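Local coordinates for nucleoid-associated protein HP_0035 (Helicobacter pylori, PDB 3F42), which probably binds DNA as a homodimer and alters its conformation, and may help organise the nucleoid and regulate gene expression, at residues 36-44 with 52-60. Residues are numbered along the deposited sequence; the frame is centred on the assembly and turned at random.
Sequences GGGMVSVSF and DLQIDDSLL
Asp-56 OD2 accepts two hydrogen bonds from Ser-58, while Asp-56 CB meets CB of Met-39, a selenomethionine. One bond comes from the backbone N of Ser-58 at 2.8 Å, which makes an Asx turn, and the other from OG. The two donors reach OD2 from opposite faces of the carboxylate plane. Ser-58 OG stands between its own backbone N and carbonyl carbon (chi1 55°). Asp-56 N donates to Met-39 O at 2.8 Å.

From here the two segments run antiparallel as strands 40-44 and 52-55, at 179° to each other. They belong to the central and one outer strand, within this chain, of the three-stranded meander in this YbaB/EbfC-family protein. Ser-41 and Gln-54 form a hydrogen-bonded pair, with both bonds at 2.9 Å and nearly straight. Ser-43 and Asp-52 form the next such pair; the bond from Asp-52 N to Ser-43 O is the longer, at 3.3 Å. On this face Gln-54 NE2 reaches back to Asp-52 OD1 on the syn side, tilted out of the carboxylate plane. Ser-41 OG is hydrogen-bonded to Lys-34 NZ and Ser-43 OG to Thr-32 OG1, both on strand 30-35.

The opposite face is apolar. Val-40, Val-42, Leu-53 and Ile-55 lie there, and helix 63-93 packs on the two valines. Leu-59 CD1 touches Val-40 CG2, at 3.5 Å, and Met-39 CB, at 3.6 Å. In one of two Met-39 conformers the chain bends at chi3 (-69°), bringing CE to Leu-59 CD2. Ile-55 also packs on Met-66 of the second subunit, whose Lys-63 forms a salt bridge with Asp-57.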
loop_
_atom_site.group_PDB
_atom_site.type_symbol
_atom_site.label_atom_id
_atom_site.label_comp_id
_atom_site.label_asym_id
_atom_site.label_seq_id
_atom_site.Cartn_x
_atom_site.Cartn_y
_atom_site.Cartn_z
ATOM N N GLY A 36 -32.964 -22.662 11.797
ATOM C CA GLY A 36 -33.916 -23.778 11.700
ATOM C C GLY A 36 -33.741 -24.829 12.786
ATOM O O GLY A 36 -33.837 -26.024 12.506
ATOM N N GLY A 37 -33.487 -24.374 14.004
ATOM C CA GLY A 37 -33.311 -25.275 15.149
ATOM C C GLY A 37 -32.117 -26.187 14.934
ATOM O O GLY A 37 -32.106 -27.339 15.425
ATOM N N GLY A 38 -31.112 -25.680 14.229
ATOM C CA GLY A 38 -29.909 -26.450 13.912
ATOM C C GLY A 38 -29.984 -27.298 12.652
ATOM O O GLY A 38 -29.003 -27.988 12.320
HETATM N N MSE A 39 -31.107 -27.271 11.940
HETATM C CA MSE A 39 -31.265 -28.070 10.716
HETATM C C MSE A 39 -30.508 -27.506 9.523
HETATM O O MSE A 39 -30.341 -28.185 8.514
HETATM C CB MSE A 39 -32.745 -28.234 10.355
HETATM C CG MSE A 39 -33.518 -29.006 11.391
HETATM SE SE MSE A 39 -35.325 -29.361 10.765
HETATM C CE MSE A 39 -36.053 -27.565 10.787
ATOM N N VAL A 40 -30.083 -26.244 9.635
ATOM C CA VAL A 40 -29.221 -25.651 8.602
ATOM C C VAL A 40 -27.938 -25.199 9.280
ATOM O O VAL A 40 -27.997 -24.572 10.321
ATOM C CB VAL A 40 -29.907 -24.465 7.897
ATOM C CG1 VAL A 40 -28.907 -23.662 7.036
ATOM C CG2 VAL A 40 -31.056 -24.940 7.011
ATOM N N SER A 41 -26.785 -25.507 8.676
ATOM C CA SER A 41 -25.510 -25.022 9.175
ATOM C C SER A 41 -24.741 -24.499 7.979
ATOM O O SER A 41 -24.639 -25.201 6.945
ATOM C CB SER A 41 -24.724 -26.139 9.832
ATOM O OG SER A 41 -23.586 -25.579 10.476
ATOM N N VAL A 42 -24.179 -23.306 8.126
ATOM C CA VAL A 42 -23.284 -22.773 7.084
ATOM C C VAL A 42 -21.964 -22.385 7.715
ATOM O O VAL A 42 -21.939 -21.942 8.853
ATOM C CB VAL A 42 -23.867 -21.598 6.294
ATOM C CG1 VAL A 42 -25.161 -22.052 5.603
ATOM C CG2 VAL A 42 -24.133 -20.391 7.234
ATOM N N SER A 43 -20.878 -22.607 6.989
ATOM C CA SER A 43 -19.560 -22.185 7.475
ATOM C C SER A 43 -18.881 -21.293 6.442
ATOM O O SER A 43 -18.770 -21.645 5.265
ATOM C CB SER A 43 -18.662 -23.395 7.752
ATOM O OG SER A 43 -19.242 -24.193 8.764
ATOM N N PHE A 44 -18.353 -20.183 6.937
ATOM C CA PHE A 44 -17.586 -19.257 6.131
ATOM C C PHE A 44 -16.168 -19.201 6.632
ATOM O O PHE A 44 -15.930 -19.311 7.845
ATOM C CB PHE A 44 -18.152 -17.857 6.296
ATOM C CG PHE A 44 -19.514 -17.662 5.657
ATOM C CD1 PHE A 44 -19.602 -17.297 4.318
ATOM C CD2 PHE A 44 -20.695 -17.825 6.399
ATOM C CE1 PHE A 44 -20.837 -17.092 3.702
ATOM C CE2 PHE A 44 -21.956 -17.610 5.774
ATOM C CZ PHE A 44 -22.004 -17.242 4.423
ATOM N N ASP A 52 -18.631 -24.566 3.790
ATOM C CA ASP A 52 -19.461 -25.732 4.036
ATOM C C ASP A 52 -20.915 -25.341 4.164
ATOM O O ASP A 52 -21.251 -24.219 4.569
ATOM C CB ASP A 52 -19.043 -26.530 5.302
ATOM C CG ASP A 52 -19.439 -28.044 5.197
ATOM O OD1 ASP A 52 -19.941 -28.495 4.150
ATOM O OD2 ASP A 52 -19.219 -28.793 6.144
ATOM N N LEU A 53 -21.778 -26.288 3.820
ATOM C CA LEU A 53 -23.225 -26.008 3.832
ATOM C C LEU A 53 -23.866 -27.372 4.070
ATOM O O LEU A 53 -23.572 -28.332 3.317
ATOM C CB LEU A 53 -23.621 -25.381 2.491
ATOM C CG LEU A 53 -25.039 -24.842 2.311
ATOM C CD1 LEU A 53 -25.039 -23.691 1.314
ATOM C CD2 LEU A 53 -25.907 -25.939 1.773
ATOM N N GLN A 54 -24.637 -27.492 5.164
ATOM C CA GLN A 54 -25.295 -28.761 5.525
ATOM C C GLN A 54 -26.748 -28.516 5.917
ATOM O O GLN A 54 -27.047 -27.613 6.714
ATOM C CB GLN A 54 -24.560 -29.495 6.647
ATOM C CG GLN A 54 -23.104 -30.016 6.270
ATOM C CD GLN A 54 -23.062 -31.038 5.100
ATOM O OE1 GLN A 54 -23.928 -31.907 4.989
ATOM N NE2 GLN A 54 -22.036 -30.930 4.235
ATOM N N ILE A 55 -27.625 -29.323 5.317
ATOM C CA ILE A 55 -29.076 -29.159 5.437
ATOM C C ILE A 55 -29.622 -30.519 5.908
ATOM O O ILE A 55 -29.300 -31.545 5.298
ATOM C CB ILE A 55 -29.694 -28.805 4.061
ATOM C CG1 ILE A 55 -29.103 -27.501 3.523
ATOM C CG2 ILE A 55 -31.253 -28.734 4.148
ATOM C CD1 ILE A 55 -29.366 -27.255 2.043
ATOM N N ASP A 56 -30.437 -30.529 6.967
ATOM C CA ASP A 56 -31.042 -31.786 7.455
ATOM C C ASP A 56 -31.962 -32.355 6.398
ATOM O O ASP A 56 -32.681 -31.609 5.746
ATOM C CB ASP A 56 -31.810 -31.555 8.745
ATOM C CG ASP A 56 -32.193 -32.855 9.428
ATOM O OD1 ASP A 56 -31.404 -33.337 10.251
ATOM O OD2 ASP A 56 -33.249 -33.426 9.103
ATOM N N ASP A 57 -31.922 -33.681 6.200
ATOM C CA ASP A 57 -32.794 -34.309 5.209
ATOM C C ASP A 57 -34.269 -33.941 5.415
ATOM O O ASP A 57 -35.035 -33.942 4.451
ATOM C CB ASP A 57 -32.663 -35.841 5.218
ATOM C CG ASP A 57 -31.407 -36.346 4.547
ATOM O OD1 ASP A 57 -30.718 -35.609 3.800
ATOM O OD2 ASP A 57 -31.115 -37.544 4.755
ATOM N N SER A 58 -34.676 -33.629 6.648
ATOM C CA SER A 58 -36.097 -33.313 6.923
ATOM C C SER A 58 -36.579 -32.098 6.155
ATOM O O SER A 58 -37.741 -32.026 5.746
ATOM C CB SER A 58 -36.366 -33.135 8.415
ATOM O OG SER A 58 -35.512 -32.153 8.963
ATOM N N LEU A 59 -35.666 -31.157 5.914
ATOM C CA LEU A 59 -36.004 -29.939 5.193
ATOM C C LEU A 59 -36.264 -30.172 3.718
ATOM O O LEU A 59 -36.859 -29.320 3.052
ATOM C CB LEU A 59 -34.934 -28.842 5.416
ATOM C CG LEU A 59 -34.980 -28.155 6.794
ATOM C CD1 LEU A 59 -33.750 -27.233 7.043
ATOM C CD2 LEU A 59 -36.261 -27.353 6.985
ATOM N N LEU A 60 -35.830 -31.306 3.186
ATOM C CA LEU A 60 -36.114 -31.622 1.766
ATOM C C LEU A 60 -37.625 -31.767 1.524
ATOM O O LEU A 60 -38.094 -31.593 0.400
ATOM C CB LEU A 60 -35.372 -32.876 1.324
ATOM C CG LEU A 60 -33.842 -32.880 1.368
ATOM C CD1 LEU A 60 -33.365 -34.274 1.018
ATOM C CD2 LEU A 60 -33.199 -31.817 0.448
#